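Local structure of uncharacterized protein (Parabacteroides merdae ATCC 43184, 4OPW) at residues G28-F32 / F76-I80; A93-F99 / N115-Q121; N140-L146 / G159-A165. The protein is of unknown function but is probably a cell-surface adhesin whose chain is largely wound into a solenoid of parallel strands. All blocks are in the same frame, centred on the assembly; numbering follows the deposited sequence.

Interaction 1 of 3, residues G28-F32 / F76-I80; sequences GVIDF and FTKFI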
ATOM      1  N   GLY A  28      -1.815  13.626  -1.270  1.00 18.84           N
ATOM      2  CA  GLY A  28      -0.926  14.673  -1.777  1.00 17.94           C
ATOM      3  C   GLY A  28       0.495  14.175  -1.872  1.00 19.60           C
ATOM      4  O   GLY A  28       0.788  13.061  -1.419  1.00 18.13           O
ATOM      5  N   VAL A  29       1.381  15.001  -2.445  1.00 15.79           N
ATOM      6  CA  VAL A  29       2.765  14.619  -2.671  1.00 16.56           C
ATOM      7  C   VAL A  29       3.556  14.806  -1.363  1.00 20.06           C
ATOM      8  O   VAL A  29       4.307  15.771  -1.186  1.00 20.23           O
ATOM      9  CB  VAL A  29       3.376  15.334  -3.895  1.00 20.28           C
ATOM     10  CG1 VAL A  29       4.775  14.783  -4.189  1.00 20.53           C
ATOM     11  CG2 VAL A  29       2.461  15.162  -5.113  1.00 20.32           C
ATOM     12  N   ILE A  30       3.354  13.838  -0.447  1.00 16.67           N
ATOM     13  CA  ILE A  30       3.957  13.838   0.884  1.00 16.06           C
ATOM     14  C   ILE A  30       4.828  12.616   1.017  1.00 19.85           C
ATOM     15  O   ILE A  30       4.412  11.535   0.622  1.00 20.87           O
ATOM     16  CB  ILE A  30       2.822  13.852   1.966  1.00 19.35           C
ATOM     17  CG1 ILE A  30       2.000  15.173   1.906  1.00 19.54           C
ATOM     18  CG2 ILE A  30       3.359  13.574   3.394  1.00 21.34           C
ATOM     19  CD1 ILE A  30       0.631  15.072   2.571  1.00 27.81           C
ATOM     20  N   ASP A  31       6.036  12.785   1.571  1.00 16.58           N
ATOM     21  CA  ASP A  31       6.921  11.680   1.903  1.00 15.31           C
ATOM     22  C   ASP A  31       6.604  11.289   3.327  1.00 18.93           C
ATOM     23  O   ASP A  31       6.984  12.015   4.241  1.00 19.75           O
ATOM     24  CB  ASP A  31       8.390  12.107   1.730  1.00 18.40           C
ATOM     25  CG  ASP A  31       8.640  12.496   0.288  1.00 30.50           C
ATOM     26  OD1 ASP A  31       8.530  11.608  -0.587  1.00 29.47           O
ATOM     27  OD2 ASP A  31       8.751  13.727   0.009  1.00 34.90           O
ATOM     28  N   PHE A  32       5.854  10.200   3.527  1.00 14.85           N
ATOM     29  CA  PHE A  32       5.410   9.796   4.862  1.00 13.58           C
ATOM     30  C   PHE A  32       6.220   8.591   5.359  1.00 18.82           C
ATOM     31  O   PHE A  32       6.131   7.503   4.785  1.00 18.78           O
ATOM     32  CB  PHE A  32       3.890   9.477   4.852  1.00 14.90           C
ATOM     33  CG  PHE A  32       3.218   9.460   6.208  1.00 15.81           C
ATOM     34  CD1 PHE A  32       3.540   8.489   7.152  1.00 19.07           C
ATOM     35  CD2 PHE A  32       2.179  10.346   6.498  1.00 16.90           C
ATOM     36  CE1 PHE A  32       2.914   8.470   8.407  1.00 20.04           C
ATOM     37  CE2 PHE A  32       1.554  10.328   7.741  1.00 19.68           C
ATOM     38  CZ  PHE A  32       1.915   9.380   8.688  1.00 19.16           C
ATOM     39  N   PHE A  76       4.378  23.890  -2.725  1.00 14.22           N
ATOM     40  CA  PHE A  76       5.287  23.649  -1.613  1.00 13.75           C
ATOM     41  C   PHE A  76       6.546  22.997  -2.175  1.00 17.53           C
ATOM     42  O   PHE A  76       6.488  22.334  -3.222  1.00 16.80           O
ATOM     43  CB  PHE A  76       4.650  22.823  -0.479  1.00 13.42           C
ATOM     44  CG  PHE A  76       4.169  21.457  -0.885  1.00 13.92           C
ATOM     45  CD1 PHE A  76       5.027  20.362  -0.845  1.00 15.85           C
ATOM     46  CD2 PHE A  76       2.864  21.264  -1.336  1.00 14.21           C
ATOM     47  CE1 PHE A  76       4.591  19.094  -1.246  1.00 16.16           C
ATOM     48  CE2 PHE A  76       2.425  19.998  -1.730  1.00 17.23           C
ATOM     49  CZ  PHE A  76       3.289  18.918  -1.678  1.00 16.06           C
ATOM     50  N   THR A  77       7.687  23.198  -1.508  1.00 14.57           N
ATOM     51  CA  THR A  77       8.969  22.668  -2.001  1.00 13.99           C
ATOM     52  C   THR A  77       9.073  21.145  -1.754  1.00 16.76           C
ATOM     53  O   THR A  77       9.418  20.385  -2.657  1.00 17.08           O
ATOM     54  CB  THR A  77      10.117  23.446  -1.327  1.00 16.38           C
ATOM     55  OG1 THR A  77       9.981  24.835  -1.688  1.00 17.31           O
ATOM     56  CG2 THR A  77      11.525  22.935  -1.747  1.00 17.64           C
ATOM     57  N   LYS A  78       8.761  20.727  -0.528  1.00 13.61           N
ATOM     58  CA  LYS A  78       8.767  19.324  -0.117  1.00 13.20           C
ATOM     59  C   LYS A  78       7.925  19.240   1.131  1.00 17.66           C
ATOM     60  O   LYS A  78       7.774  20.248   1.831  1.00 18.09           O
ATOM     61  CB  LYS A  78      10.227  18.842   0.130  1.00 15.14           C
ATOM     62  CG  LYS A  78      10.372  17.311   0.222  1.00 24.50           C
ATOM     63  CD  LYS A  78      11.785  16.871  -0.094  1.00 33.80           C
ATOM     64  CE  LYS A  78      11.975  15.377   0.049  1.00 37.49           C
ATOM     65  NZ  LYS A  78      11.177  14.594  -0.947  1.00 39.42           N
ATOM     66  N   PHE A  79       7.335  18.072   1.385  1.00 14.43           N
ATOM     67  CA  PHE A  79       6.491  17.870   2.563  1.00 14.18           C
ATOM     68  C   PHE A  79       6.827  16.475   3.105  1.00 18.82           C
ATOM     69  O   PHE A  79       6.462  15.465   2.494  1.00 17.25           O
ATOM     70  CB  PHE A  79       5.009  18.039   2.188  1.00 15.08           C
ATOM     71  CG  PHE A  79       3.965  18.143   3.284  1.00 16.81           C
ATOM     72  CD1 PHE A  79       4.183  17.579   4.537  1.00 20.78           C
ATOM     73  CD2 PHE A  79       2.722  18.711   3.025  1.00 20.09           C
ATOM     74  CE1 PHE A  79       3.206  17.651   5.532  1.00 21.31           C
ATOM     75  CE2 PHE A  79       1.744  18.784   4.018  1.00 23.02           C
ATOM     76  CZ  PHE A  79       1.991  18.253   5.265  1.00 21.25           C
ATOM     77  N   ILE A  80       7.610  16.434   4.201  1.00 14.24           N
ATOM     78  CA  ILE A  80       8.039  15.178   4.812  1.00 14.27           C
ATOM     79  C   ILE A  80       7.375  15.018   6.165  1.00 16.92           C
ATOM     80  O   ILE A  80       7.354  15.952   6.963  1.00 17.95           O
ATOM     81  CB  ILE A  80       9.600  15.088   4.965  1.00 17.63           C
ATOM     82  CG1 ILE A  80      10.350  15.442   3.651  1.00 18.38           C
ATOM     83  CG2 ILE A  80      10.036  13.689   5.500  1.00 18.66           C
ATOM     84  CD1 ILE A  80      11.907  15.587   3.850  1.00 23.56           C
TER
HETATM   85  O   HOH W   1       7.049  16.156  -0.871  1.00 19.04           O

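Interaction 2 of 3, residues A93-F99 / N115-Q121; sequences ASGNANF and NSNCLVQ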
ATOM      1  N   ALA A  93      -3.540   5.910   1.262  1.00 17.64           N
ATOM      2  CA  ALA A  93      -2.642   6.858   0.634  1.00 19.63           C
ATOM      3  C   ALA A  93      -3.127   7.179  -0.778  1.00 22.27           C
ATOM      4  O   ALA A  93      -3.544   6.283  -1.518  1.00 19.11           O
ATOM      5  CB  ALA A  93      -1.230   6.279   0.601  1.00 21.29           C
ATOM      6  N   SER A  94      -3.091   8.475  -1.140  1.00 21.10           N
ATOM      7  CA  SER A  94      -3.551   8.982  -2.440  1.00 20.84           C
ATOM      8  C   SER A  94      -2.686  10.144  -2.899  1.00 24.53           C
ATOM      9  O   SER A  94      -1.930  10.702  -2.098  1.00 24.76           O
ATOM     10  CB  SER A  94      -4.992   9.480  -2.312  1.00 22.43           C
ATOM     11  OG  SER A  94      -5.861   8.442  -1.904  1.00 34.90           O
ATOM     12  N   GLY A  95      -2.811  10.493  -4.170  1.00 20.34           N
ATOM     13  CA  GLY A  95      -2.223  11.697  -4.741  1.00 20.03           C
ATOM     14  C   GLY A  95      -0.722  11.769  -4.867  1.00 22.80           C
ATOM     15  O   GLY A  95      -0.134  12.835  -4.654  1.00 22.06           O
ATOM     16  N   ASN A  96      -0.101  10.656  -5.287  1.00 17.88           N
ATOM     17  CA  ASN A  96       1.315  10.576  -5.581  1.00 17.06           C
ATOM     18  C   ASN A  96       2.186  10.770  -4.319  1.00 19.81           C
ATOM     19  O   ASN A  96       3.305  11.277  -4.389  1.00 20.03           O
ATOM     20  CB  ASN A  96       1.708  11.553  -6.727  1.00 17.28           C
ATOM     21  CG  ASN A  96       2.697  10.964  -7.706  1.00 23.60           C
ATOM     22  OD1 ASN A  96       3.505  10.084  -7.372  1.00 23.38           O
ATOM     23  ND2 ASN A  96       2.674  11.457  -8.943  1.00 21.63           N
ATOM     24  N   ALA A  97       1.668  10.311  -3.173  1.00 17.34           N
ATOM     25  CA  ALA A  97       2.398  10.266  -1.918  1.00 17.52           C
ATOM     26  C   ALA A  97       3.405   9.100  -1.916  1.00 21.85           C
ATOM     27  O   ALA A  97       3.283   8.181  -2.739  1.00 22.43           O
ATOM     28  CB  ALA A  97       1.397  10.052  -0.773  1.00 18.47           C
ATOM     29  N   ASN A  98       4.386   9.185  -1.026  0.50 16.52           N
ATOM     30  CA  ASN A  98       5.333   8.123  -0.767  0.50 17.10           C
ATOM     31  C   ASN A  98       5.079   7.668   0.673  0.50 20.30           C
ATOM     32  O   ASN A  98       5.243   8.475   1.597  0.50 18.72           O
ATOM     33  CB  ASN A  98       6.787   8.596  -0.968  0.50 18.74           C
ATOM     34  CG  ASN A  98       7.237   8.845  -2.394  0.50 44.67           C
ATOM     35  OD1 ASN A  98       6.702   8.309  -3.374  0.50 32.14           O
ATOM     36  ND2 ASN A  98       8.293   9.635  -2.536  0.50 43.05           N
ATOM     37  N   PHE A  99       4.575   6.441   0.870  1.00 16.93           N
ATOM     38  CA  PHE A  99       4.424   5.895   2.224  1.00 16.10           C
ATOM     39  C   PHE A  99       5.504   4.847   2.423  1.00 18.97           C
ATOM     40  O   PHE A  99       5.588   3.904   1.638  1.00 18.72           O
ATOM     41  CB  PHE A  99       3.026   5.301   2.513  1.00 16.32           C
ATOM     42  CG  PHE A  99       2.938   4.760   3.923  1.00 17.05           C
ATOM     43  CD1 PHE A  99       2.596   5.595   4.986  1.00 19.04           C
ATOM     44  CD2 PHE A  99       3.206   3.420   4.193  1.00 18.30           C
ATOM     45  CE1 PHE A  99       2.525   5.098   6.295  1.00 19.78           C
ATOM     46  CE2 PHE A  99       3.112   2.917   5.500  1.00 20.17           C
ATOM     47  CZ  PHE A  99       2.801   3.768   6.545  1.00 18.35           C
ATOM     48  N   ASN A 115      -3.912   4.657  -3.833  1.00 17.22           N
ATOM     49  CA  ASN A 115      -4.592   5.209  -4.996  1.00 16.48           C
ATOM     50  C   ASN A 115      -3.778   6.266  -5.697  1.00 20.36           C
ATOM     51  O   ASN A 115      -2.721   6.675  -5.210  1.00 20.47           O
ATOM     52  CB  ASN A 115      -5.925   5.823  -4.542  1.00 22.86           C
ATOM     53  CG  ASN A 115      -6.797   4.894  -3.726  1.00 47.51           C
ATOM     54  OD1 ASN A 115      -7.162   5.190  -2.575  1.00 49.33           O
ATOM     55  ND2 ASN A 115      -7.103   3.737  -4.282  1.00 32.32           N
ATOM     56  N   SER A 116      -4.294   6.713  -6.859  1.00 18.45           N
ATOM     57  CA  SER A 116      -3.797   7.823  -7.655  1.00 17.87           C
ATOM     58  C   SER A 116      -2.273   8.041  -7.529  1.00 21.46           C
ATOM     59  O   SER A 116      -1.812   8.996  -6.881  1.00 20.33           O
ATOM     60  CB  SER A 116      -4.555   9.101  -7.292  1.00 20.69           C
ATOM     61  OG  SER A 116      -4.693   9.275  -5.886  1.00 20.97           O
ATOM     62  N   ASN A 117      -1.496   7.123  -8.142  1.00 17.46           N
ATOM     63  CA  ASN A 117      -0.040   7.182  -8.341  1.00 17.61           C
ATOM     64  C   ASN A 117       0.844   7.121  -7.099  1.00 20.19           C
ATOM     65  O   ASN A 117       2.065   7.326  -7.220  1.00 20.24           O
ATOM     66  CB  ASN A 117       0.339   8.463  -9.118  1.00 17.13           C
ATOM     67  CG  ASN A 117      -0.427   8.590 -10.397  1.00 26.11           C
ATOM     68  OD1 ASN A 117      -0.062   7.978 -11.401  1.00 25.22           O
ATOM     69  ND2 ASN A 117      -1.536   9.294 -10.342  1.00 20.93           N
ATOM     70  N   CYS A 118       0.283   6.754  -5.942  0.50 17.97           N
ATOM     71  CA  CYS A 118       1.067   6.616  -4.720  0.50 18.38           C
ATOM     72  C   CYS A 118       2.109   5.509  -4.842  0.50 21.12           C
ATOM     73  O   CYS A 118       2.025   4.659  -5.738  0.50 20.50           O
ATOM     74  CB  CYS A 118       0.151   6.338  -3.541  0.50 19.50           C
ATOM     75  SG  CYS A 118      -0.598   7.817  -2.858  0.50 24.01           S
ATOM     76  N   LEU A 119       3.109   5.553  -3.953  1.00 16.61           N
ATOM     77  CA  LEU A 119       4.093   4.489  -3.808  1.00 17.55           C
ATOM     78  C   LEU A 119       4.076   4.077  -2.348  1.00 20.40           C
ATOM     79  O   LEU A 119       4.282   4.912  -1.478  1.00 19.06           O
ATOM     80  CB  LEU A 119       5.508   4.916  -4.267  1.00 18.89           C
ATOM     81  CG  LEU A 119       6.651   3.902  -4.004  1.00 23.30           C
ATOM     82  CD1 LEU A 119       6.441   2.571  -4.776  1.00 22.70           C
ATOM     83  CD2 LEU A 119       8.000   4.492  -4.381  1.00 25.22           C
ATOM     84  N   VAL A 120       3.785   2.805  -2.074  1.00 15.62           N
ATOM     85  CA  VAL A 120       3.784   2.251  -0.712  1.00 16.14           C
ATOM     86  C   VAL A 120       4.914   1.238  -0.626  1.00 19.34           C
ATOM     87  O   VAL A 120       4.971   0.325  -1.444  1.00 20.12           O
ATOM     88  CB  VAL A 120       2.416   1.610  -0.318  1.00 20.70           C
ATOM     89  CG1 VAL A 120       2.511   0.867   1.032  1.00 19.91           C
ATOM     90  CG2 VAL A 120       1.293   2.652  -0.306  1.00 21.16           C
ATOM     91  N   GLN A 121       5.849   1.436   0.308  1.00 14.97           N
ATOM     92  CA  GLN A 121       6.968   0.518   0.502  1.00 15.86           C
ATOM     93  C   GLN A 121       6.990   0.022   1.939  1.00 19.29           C
ATOM     94  O   GLN A 121       7.205   0.816   2.862  1.00 19.94           O
ATOM     95  CB  GLN A 121       8.324   1.156   0.140  1.00 17.18           C
ATOM     96  CG  GLN A 121       8.433   1.668  -1.305  1.00 16.82           C
ATOM     97  CD  GLN A 121       9.645   2.549  -1.445  1.00 30.22           C
ATOM     98  OE1 GLN A 121       9.580   3.768  -1.298  1.00 25.26           O
ATOM     99  NE2 GLN A 121      10.776   1.949  -1.684  1.00 24.34           N
TER

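Interaction 3 of 3, residues N140-L146 / G159-A165; sequences NMVVNEL and GTINLKA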
ATOM      1  N   ASN A 140       1.555   2.049  -6.846  1.00 17.84           N
ATOM      2  CA  ASN A 140       2.468   0.911  -6.788  1.00 16.84           C
ATOM      3  C   ASN A 140       2.752   0.542  -5.359  1.00 21.45           C
ATOM      4  O   ASN A 140       2.910   1.416  -4.498  1.00 19.64           O
ATOM      5  CB  ASN A 140       3.774   1.246  -7.517  1.00 17.52           C
ATOM      6  CG  ASN A 140       3.587   1.480  -8.993  1.00 29.67           C
ATOM      7  OD1 ASN A 140       3.333   0.550  -9.761  1.00 25.62           O
ATOM      8  ND2 ASN A 140       3.629   2.725  -9.423  1.00 25.53           N
HETATM    9  N   MSE A 141       2.857  -0.754  -5.098  1.00 18.17           N
HETATM   10  CA  MSE A 141       3.173  -1.196  -3.759  1.00 18.11           C
HETATM   11  C   MSE A 141       4.293  -2.223  -3.782  1.00 22.25           C
HETATM   12  O   MSE A 141       4.330  -3.080  -4.667  1.00 22.19           O
HETATM   13  CB  MSE A 141       1.939  -1.777  -3.079  1.00 19.65           C
HETATM   14  CG  MSE A 141       2.096  -1.871  -1.591  1.00 26.69           C
HETATM   15 SE   MSE A 141       0.409  -2.597  -0.970  0.75 32.03          SE
HETATM   16  CE  MSE A 141      -0.728  -1.435  -1.365  1.00 24.46           C
ATOM     17  N   VAL A 142       5.243  -2.094  -2.846  1.00 17.28           N
ATOM     18  CA  VAL A 142       6.358  -3.032  -2.722  1.00 18.20           C
ATOM     19  C   VAL A 142       6.397  -3.528  -1.275  1.00 21.45           C
ATOM     20  O   VAL A 142       6.581  -2.719  -0.354  1.00 20.44           O
ATOM     21  CB  VAL A 142       7.735  -2.456  -3.166  1.00 22.41           C
ATOM     22  CG1 VAL A 142       8.830  -3.524  -3.063  1.00 23.48           C
ATOM     23  CG2 VAL A 142       7.669  -1.867  -4.582  1.00 22.66           C
ATOM     24  N   VAL A 143       6.264  -4.845  -1.083  1.00 17.60           N
ATOM     25  CA  VAL A 143       6.311  -5.482   0.232  1.00 16.95           C
ATOM     26  C   VAL A 143       7.505  -6.426   0.225  1.00 20.91           C
ATOM     27  O   VAL A 143       7.506  -7.415  -0.515  1.00 20.97           O
ATOM     28  CB  VAL A 143       4.973  -6.199   0.608  1.00 19.36           C
ATOM     29  CG1 VAL A 143       5.070  -6.835   1.993  1.00 18.42           C
ATOM     30  CG2 VAL A 143       3.773  -5.224   0.545  1.00 18.90           C
ATOM     31  N   ASN A 144       8.539  -6.106   1.008  1.00 19.00           N
ATOM     32  CA  ASN A 144       9.770  -6.894   1.009  1.00 18.94           C
ATOM     33  C   ASN A 144       9.590  -8.310   1.569  1.00 22.75           C
ATOM     34  O   ASN A 144      10.197  -9.249   1.043  1.00 22.92           O
ATOM     35  CB  ASN A 144      10.881  -6.172   1.778  1.00 21.55           C
ATOM     36  CG  ASN A 144      11.504  -5.014   1.019  1.00 37.04           C
ATOM     37  OD1 ASN A 144      11.181  -4.732  -0.146  1.00 30.75           O
ATOM     38  ND2 ASN A 144      12.432  -4.330   1.656  1.00 26.50           N
ATOM     39  N   GLU A 145       8.795  -8.467   2.628  1.00 19.79           N
ATOM     40  CA  GLU A 145       8.626  -9.779   3.261  1.00 19.84           C
ATOM     41  C   GLU A 145       7.346  -9.787   4.076  1.00 25.26           C
ATOM     42  O   GLU A 145       7.129  -8.865   4.870  1.00 24.02           O
ATOM     43  CB  GLU A 145       9.836 -10.097   4.166  1.00 21.50           C
ATOM     44  CG  GLU A 145       9.860 -11.537   4.654  1.00 30.15           C
ATOM     45  CD  GLU A 145      10.906 -11.881   5.696  1.00 48.91           C
ATOM     46  OE1 GLU A 145      11.668 -10.982   6.119  1.00 43.67           O
ATOM     47  OE2 GLU A 145      10.958 -13.066   6.093  1.00 43.17           O
ATOM     48  N   LEU A 146       6.515 -10.824   3.891  1.00 22.27           N
ATOM     49  CA  LEU A 146       5.257 -10.967   4.621  1.00 21.77           C
ATOM     50  C   LEU A 146       5.040 -12.392   5.169  1.00 25.16           C
ATOM     51  O   LEU A 146       5.492 -13.386   4.586  1.00 23.37           O
ATOM     52  CB  LEU A 146       4.065 -10.551   3.749  1.00 21.43           C
ATOM     53  CG  LEU A 146       3.748 -11.370   2.469  1.00 24.71           C
ATOM     54  CD1 LEU A 146       2.688 -12.456   2.751  1.00 24.04           C
ATOM     55  CD2 LEU A 146       3.223 -10.450   1.363  1.00 25.06           C
ATOM     56  N   GLY A 159      -2.020  -0.332 -12.026  1.00 18.94           N
ATOM     57  CA  GLY A 159      -1.099  -0.280 -10.901  1.00 18.92           C
ATOM     58  C   GLY A 159      -0.403  -1.601 -10.674  1.00 21.44           C
ATOM     59  O   GLY A 159      -0.657  -2.569 -11.398  1.00 19.29           O
ATOM     60  N   THR A 160       0.527  -1.637  -9.699  1.00 17.94           N
ATOM     61  CA  THR A 160       1.297  -2.860  -9.463  1.00 17.93           C
ATOM     62  C   THR A 160       1.408  -3.182  -7.972  1.00 21.14           C
ATOM     63  O   THR A 160       1.431  -2.275  -7.124  1.00 19.51           O
ATOM     64  CB  THR A 160       2.715  -2.814 -10.096  1.00 23.03           C
ATOM     65  OG1 THR A 160       3.561  -1.979  -9.316  1.00 26.32           O
ATOM     66  CG2 THR A 160       2.737  -2.390 -11.561  1.00 22.22           C
ATOM     67  N   ILE A 161       1.510  -4.479  -7.664  1.00 17.15           N
ATOM     68  CA  ILE A 161       1.735  -4.980  -6.306  1.00 15.75           C
ATOM     69  C   ILE A 161       2.880  -5.982  -6.408  1.00 19.93           C
ATOM     70  O   ILE A 161       2.749  -6.999  -7.089  1.00 20.82           O
ATOM     71  CB  ILE A 161       0.475  -5.566  -5.610  1.00 18.67           C
ATOM     72  CG1 ILE A 161      -0.636  -4.466  -5.459  1.00 19.75           C
ATOM     73  CG2 ILE A 161       0.866  -6.138  -4.224  1.00 19.98           C
ATOM     74  CD1 ILE A 161      -2.028  -4.940  -4.952  1.00 22.25           C
ATOM     75  N   ASN A 162       4.009  -5.664  -5.790  1.00 16.23           N
ATOM     76  CA  ASN A 162       5.181  -6.536  -5.786  1.00 17.24           C
ATOM     77  C   ASN A 162       5.400  -7.069  -4.383  1.00 19.68           C
ATOM     78  O   ASN A 162       5.731  -6.308  -3.478  1.00 19.61           O
ATOM     79  CB  ASN A 162       6.412  -5.774  -6.297  1.00 19.69           C
ATOM     80  CG  ASN A 162       7.676  -6.594  -6.392  1.00 29.43           C
ATOM     81  OD1 ASN A 162       7.694  -7.798  -6.141  1.00 25.79           O
ATOM     82  ND2 ASN A 162       8.775  -5.935  -6.727  1.00 28.39           N
ATOM     83  N   LEU A 163       5.185  -8.378  -4.203  1.00 16.92           N
ATOM     84  CA  LEU A 163       5.339  -9.093  -2.924  1.00 17.93           C
ATOM     85  C   LEU A 163       6.564  -9.952  -3.084  1.00 22.86           C
ATOM     86  O   LEU A 163       6.509 -11.001  -3.719  1.00 21.55           O
ATOM     87  CB  LEU A 163       4.086  -9.931  -2.601  1.00 18.08           C
ATOM     88  CG  LEU A 163       2.719  -9.232  -2.694  1.00 22.38           C
ATOM     89  CD1 LEU A 163       1.599 -10.201  -2.347  1.00 21.77           C
ATOM     90  CD2 LEU A 163       2.651  -8.001  -1.760  1.00 23.61           C
ATOM     91  N   LYS A 164       7.700  -9.432  -2.639  1.00 21.48           N
ATOM     92  CA  LYS A 164       9.021 -10.023  -2.872  1.00 21.04           C
ATOM     93  C   LYS A 164       9.264 -11.388  -2.222  1.00 24.40           C
ATOM     94  O   LYS A 164       9.929 -12.229  -2.830  1.00 25.29           O
ATOM     95  CB  LYS A 164      10.110  -9.064  -2.391  1.00 22.32           C
ATOM     96  CG  LYS A 164      10.221  -7.795  -3.238  1.00 28.00           C
ATOM     97  CD  LYS A 164      11.448  -6.998  -2.837  1.00 36.25           C
ATOM     98  CE  LYS A 164      11.694  -5.821  -3.747  1.00 45.60           C
ATOM     99  NZ  LYS A 164      12.675  -4.869  -3.163  1.00 54.05           N
ATOM    100  N   ALA A 165       8.788 -11.605  -0.990  1.00 20.88           N
ATOM    101  CA  ALA A 165       9.058 -12.844  -0.260  1.00 21.97           C
ATOM    102  C   ALA A 165       8.036 -13.101   0.798  1.00 26.07           C
ATOM    103  O   ALA A 165       7.386 -12.172   1.268  1.00 24.53           O
ATOM    104  CB  ALA A 165      10.443 -12.761   0.399  1.00 22.99           C
TER
HETATM  105  O   HOH W   2       5.326  -2.441  -7.348  1.00 27.67           O

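Interaction 1 of 3, residues G28-F32 / F76-I80
Ile-30 lies over one face of the Phe-79 ring, its CG1 4.0 Å from the ring centroid and displaced toward the rim in a CH-pi contact. The two side chains run side by side, pointing the same way; with CG of Phe-79 anti to the backbone N (chi1 -168°), the ring extends alongside the isoleucine. The Phe-76 ring is met at its edge, near its plane, by the carbonyl of Val-29, whose O is 3.3 Å from Phe-76 CE1. Water 1 also sits at this edge. It lies 2.8 Å from Val-29 O and near Asp-31 OD2, sharing its protons among several acceptors, and accepts from Phe-79 N (3.0 Å), bridging the segments where Val-29, at the centre of an inverse gamma turn, bends the chain. Past this turn strands 31-36 and 80-85 pair in parallel near the N-terminal end of the solenoid; Asp-31 and Ile-80 form a parallel beta bridge, and Asp-31 N donates to Phe-79 O at 2.9 Å. The side chains of Asp-31 and Lys-78 cross at about a right angle. Lys-78 bends at its last torsion (chi4 65°) and brings NZ to 2.7 Å from Asp-31 OD2, a salt bridge entering from above the carboxylate plane. Asp-31 OD1 is held separately by Asn-98.

Interaction 2 of 3, residues A93-F99 / N115-Q121
Ser-116 grips the bend of the other segment twice: its OG accepts from Gly-95 N at 2.8 Å, and its carbonyl O accepts from Asn-96 N at 2.9 Å, the latter bond distinctly bent (137° at the hydrogen). OG reaches Gly-95 because chi1 of 45° places it between the backbone N and the carbonyl carbon. Ser-116 belongs to the type I' turn from Asn-115 to Cys-118. Before the turn, Asn-115 N donates to Ala-93 O; after it, Leu-119 N to Ala-97 O, Phe-99 N to Leu-119 O and Gln-121 N to Phe-99 O continue the pairing as a parallel pair of strands. Each segment thus turns a corner between two faces of the solenoid, and the two corners stack. Inside them, in one of its two modelled conformers, the sulfur of Cys-118 faces the methyl groups of Ala-93 and Ala-97. Further along, Val-120 CG1 meets Phe-99 CD2 obliquely at 4.1 Å, on the buried side, whereas Asn-98, also modelled twice and bonded to Asp-31, lies beside Leu-119 on the other. The N-H groups of Gly-95, Asn-96, Asn-115 and Cys-118 are therefore satisfied by serine and main-chain oxygens, while small apolar groups, and probably the sulfur, line the corner's inner side.

Interaction 3 of 3, residues N140-L146 / G159-A165
Backbone hydrogen bonds join the segments in a parallel pairing, in register from Asn-140 with Thr-160 to Val-143 with Leu-163, whose strand axes diverge by 1°. Met-141 N donates to Thr-160 O, Asn-162 N to Met-141 O, Val-143 N to Asn-162 O at 2.9 Å, and Lys-164 N to Val-143 O. Beyond the regular strands, Leu-146 N still reaches Ala-165 O at 3.1 Å. Among side-chain bonds, Thr-160 OG1 donates to Asn-140 OD1 at 2.6 Å, lying in the carbonyl plane on a lone pair; chi1 of 75° brings it there, between its own backbone N and carbonyl carbon. Water 2 donates to the same hydroxyl (2.7 Å) and to Met-141 O, so the threonine oxygen is held by two partners. Lys-164 runs extended alongside Asn-144; its NZ makes a weak bond to Asn-144 OD1 at 3.4 Å, while its CE packs on Val-142 CG1. The amide nitrogen of Asn-144 is bonded to Lys-123 O. Apolar contacts gather on the opposite face: Leu-163 CD2 lies 3.8 Å from Val-143 CB and also meets Leu-146 CD2. There selenomethionine Met-141 and Ile-161 point inward onto strand 130-136, and Ile-161 and Leu-163 reach strand 150-156. Along the solenoid, strand 119-122 flanks 140-143 and strand 180-183 flanks 159-163.

How the interactions relate
Strand 31-36 of interaction 1 pairs with 98-101 of interaction 2, and 119-122 of interaction 2 pairs with strand 139-147 of interaction 3, making a continuous run along the solenoid. Interactions 1 and 2 touch through Phe-32 N to Asn-98 O, interactions 2 and 3 through Val-120 O to Val-142 N; 1 and 3 do not touch. Each has a buried apolar side (Ile-30/Phe-79, Phe-99/Val-120, Val-143/Leu-163) and a more exposed polar one. The centre of interaction 1 is about 17 Å from the centre of the chain, those of interactions 2 and 3 about 8 Å. Interaction 1 alone has a salt bridge and a ring face; interaction 2 holds a corner chiefly by backbone and serine bonds, interaction 3 a regular parallel strand pair followed by a short irregular stretch.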